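Local coordinates for protein carboxylic ester hydrolase (Aspergillus niger, PDB 7K4O) that probably hydrolyses ester bonds of tannins as a secreted serine esterase of the tannase family with an alpha/beta-hydrolase fold, at residues 21-26 / 65-70. Numbering follows the deposited sequence.
Sequences PSEFIQ and SHDGID
The carboxylate of Glu-23 meets the carboxylate of Asp-67 at the exposed edge of the large mixed beta-sheet. The fold is that of an alpha/beta-hydrolase. Each acid sits in a type II beta turn, and between the two segments the acid side chains alone bridge the gap. The turn from Pro-21 to Phe-24 lies in the loop between helix 12-18 and strand 28-47, the outermost strand at this edge. The turn from His-66 to Ile-69 starts at the last residue of the neighbouring antiparallel strand 50-66. Each is closed by a backbone hydrogen bond, Phe-24 N to Pro-21 O at 3.1 Å and Ile-69 N to His-66 O at 3.2 Å.

The side chains of Glu-23 and Asp-67 approach from opposite directions, and their carboxylate planes are 41° apart. Glu-23 bends at its second torsion (chi2 -63°), which turns its carboxylate over to Asp-67. Glu-23 OE2 and Asp-67 OD2 are 2.5 Å apart. Two oxygens this close suggest that one of the acids carries a proton, which would relieve the repulsion between like charges. Glu-23 OE1 is 3.3 Å from Asp-67 OD2 and is not hydrogen-bonded to it.

Glu-23 OE1 accepts a hydrogen bond from Gly-27 N, while Asp-67 OD1 is hydrogen-bonded to Thr-29 OG1. That same hydroxyl makes a weak bond with Glu-23 OE2. A backbone bond of Ser-65 with Thr-29 joins the two strands, and one of Asp-67 with Gly-27 continues the pairing just beyond their ends. The contact is small, burying 74 Å², and lies away from the gallate pocket. Asp-67 OD1 itself stays 3.7 Å from Glu-23 OE2.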
# COMPACT_ATOMS: atom_id res chain seq x y z
N PRO A 21 -3.89 -11.24 30.77
CA PRO A 21 -2.94 -10.89 31.82
C PRO A 21 -1.56 -10.48 31.30
O PRO A 21 -1.13 -10.96 30.26
CB PRO A 21 -2.81 -12.19 32.63
CG PRO A 21 -3.17 -13.31 31.67
CD PRO A 21 -4.12 -12.69 30.66
N SER A 22 -0.85 -9.67 32.08
CA SER A 22 0.60 -9.46 31.85
C SER A 22 1.32 -10.83 31.77
O SER A 22 0.94 -11.83 32.43
CB SER A 22 1.18 -8.52 32.89
OG SER A 22 0.62 -7.23 32.79
N GLU A 23 2.32 -10.89 30.91
CA GLU A 23 3.15 -12.08 30.57
C GLU A 23 2.36 -13.13 29.82
O GLU A 23 2.95 -14.20 29.54
CB GLU A 23 3.91 -12.62 31.79
CG GLU A 23 4.61 -11.53 32.54
CD GLU A 23 5.70 -10.80 31.74
OE1 GLU A 23 6.26 -11.41 30.78
OE2 GLU A 23 6.03 -9.65 32.12
N PHE A 24 1.18 -12.81 29.30
CA PHE A 24 0.51 -13.77 28.39
C PHE A 24 1.40 -13.90 27.13
O PHE A 24 1.40 -14.92 26.49
CB PHE A 24 -0.96 -13.43 28.18
CG PHE A 24 -1.23 -12.72 26.90
CD1 PHE A 24 -0.92 -11.39 26.76
CD2 PHE A 24 -1.78 -13.40 25.83
CE1 PHE A 24 -1.16 -10.74 25.57
CE2 PHE A 24 -2.02 -12.74 24.64
CZ PHE A 24 -1.72 -11.42 24.52
N ILE A 25 2.00 -12.79 26.74
CA ILE A 25 3.20 -12.78 25.85
C ILE A 25 4.37 -12.54 26.81
O ILE A 25 4.39 -11.45 27.44
CB ILE A 25 3.14 -11.69 24.77
CG1 ILE A 25 1.92 -11.80 23.86
CG2 ILE A 25 4.42 -11.70 23.94
CD1 ILE A 25 1.68 -10.55 23.08
N GLN A 26 5.32 -13.47 26.89
CA GLN A 26 6.44 -13.22 27.82
C GLN A 26 7.17 -11.97 27.35
O GLN A 26 7.50 -11.87 26.15
CB GLN A 26 7.37 -14.43 27.87
CG GLN A 26 8.40 -14.29 28.96
CD GLN A 26 9.21 -15.54 29.16
OE1 GLN A 26 9.65 -16.16 28.21
NE2 GLN A 26 9.34 -15.94 30.41
N SER A 65 3.85 -2.27 27.97
CA SER A 65 5.30 -2.01 27.85
C SER A 65 6.07 -3.31 27.66
O SER A 65 5.59 -4.38 28.04
CB SER A 65 5.80 -1.24 29.03
OG SER A 65 5.61 -1.95 30.23
N HIS A 66 7.26 -3.19 27.05
CA HIS A 66 8.20 -4.30 26.88
C HIS A 66 9.09 -4.34 28.11
O HIS A 66 9.80 -3.34 28.36
CB HIS A 66 9.04 -4.14 25.63
CG HIS A 66 8.25 -4.23 24.37
ND1 HIS A 66 7.61 -3.15 23.85
CD2 HIS A 66 8.00 -5.26 23.54
CE1 HIS A 66 6.98 -3.54 22.72
NE2 HIS A 66 7.19 -4.83 22.54
N ASP A 67 9.10 -5.46 28.77
CA ASP A 67 9.96 -5.70 29.95
C ASP A 67 11.41 -5.40 29.57
O ASP A 67 11.88 -5.86 28.56
CB ASP A 67 9.80 -7.10 30.47
CG ASP A 67 8.38 -7.44 30.93
OD1 ASP A 67 7.57 -6.48 31.06
OD2 ASP A 67 8.10 -8.67 31.07
N GLY A 68 12.10 -4.64 30.41
CA GLY A 68 13.56 -4.44 30.23
C GLY A 68 13.87 -3.22 29.39
O GLY A 68 15.08 -2.87 29.30
N ILE A 69 12.89 -2.60 28.71
CA ILE A 69 13.13 -1.39 27.88
C ILE A 69 12.73 -0.16 28.69
O ILE A 69 11.54 0.13 28.87
CB ILE A 69 12.46 -1.43 26.50
CG1 ILE A 69 12.74 -2.74 25.77
CG2 ILE A 69 12.82 -0.20 25.72
CD1 ILE A 69 12.19 -2.84 24.35
N ASP A 70 13.72 0.59 29.17
CA ASP A 70 13.42 1.74 30.04
C ASP A 70 12.64 2.79 29.22
O ASP A 70 13.03 3.12 28.08
CB ASP A 70 14.70 2.40 30.58
CG ASP A 70 15.56 1.54 31.50
OD1 ASP A 70 15.11 0.43 31.93
OD2 ASP A 70 16.70 2.02 31.80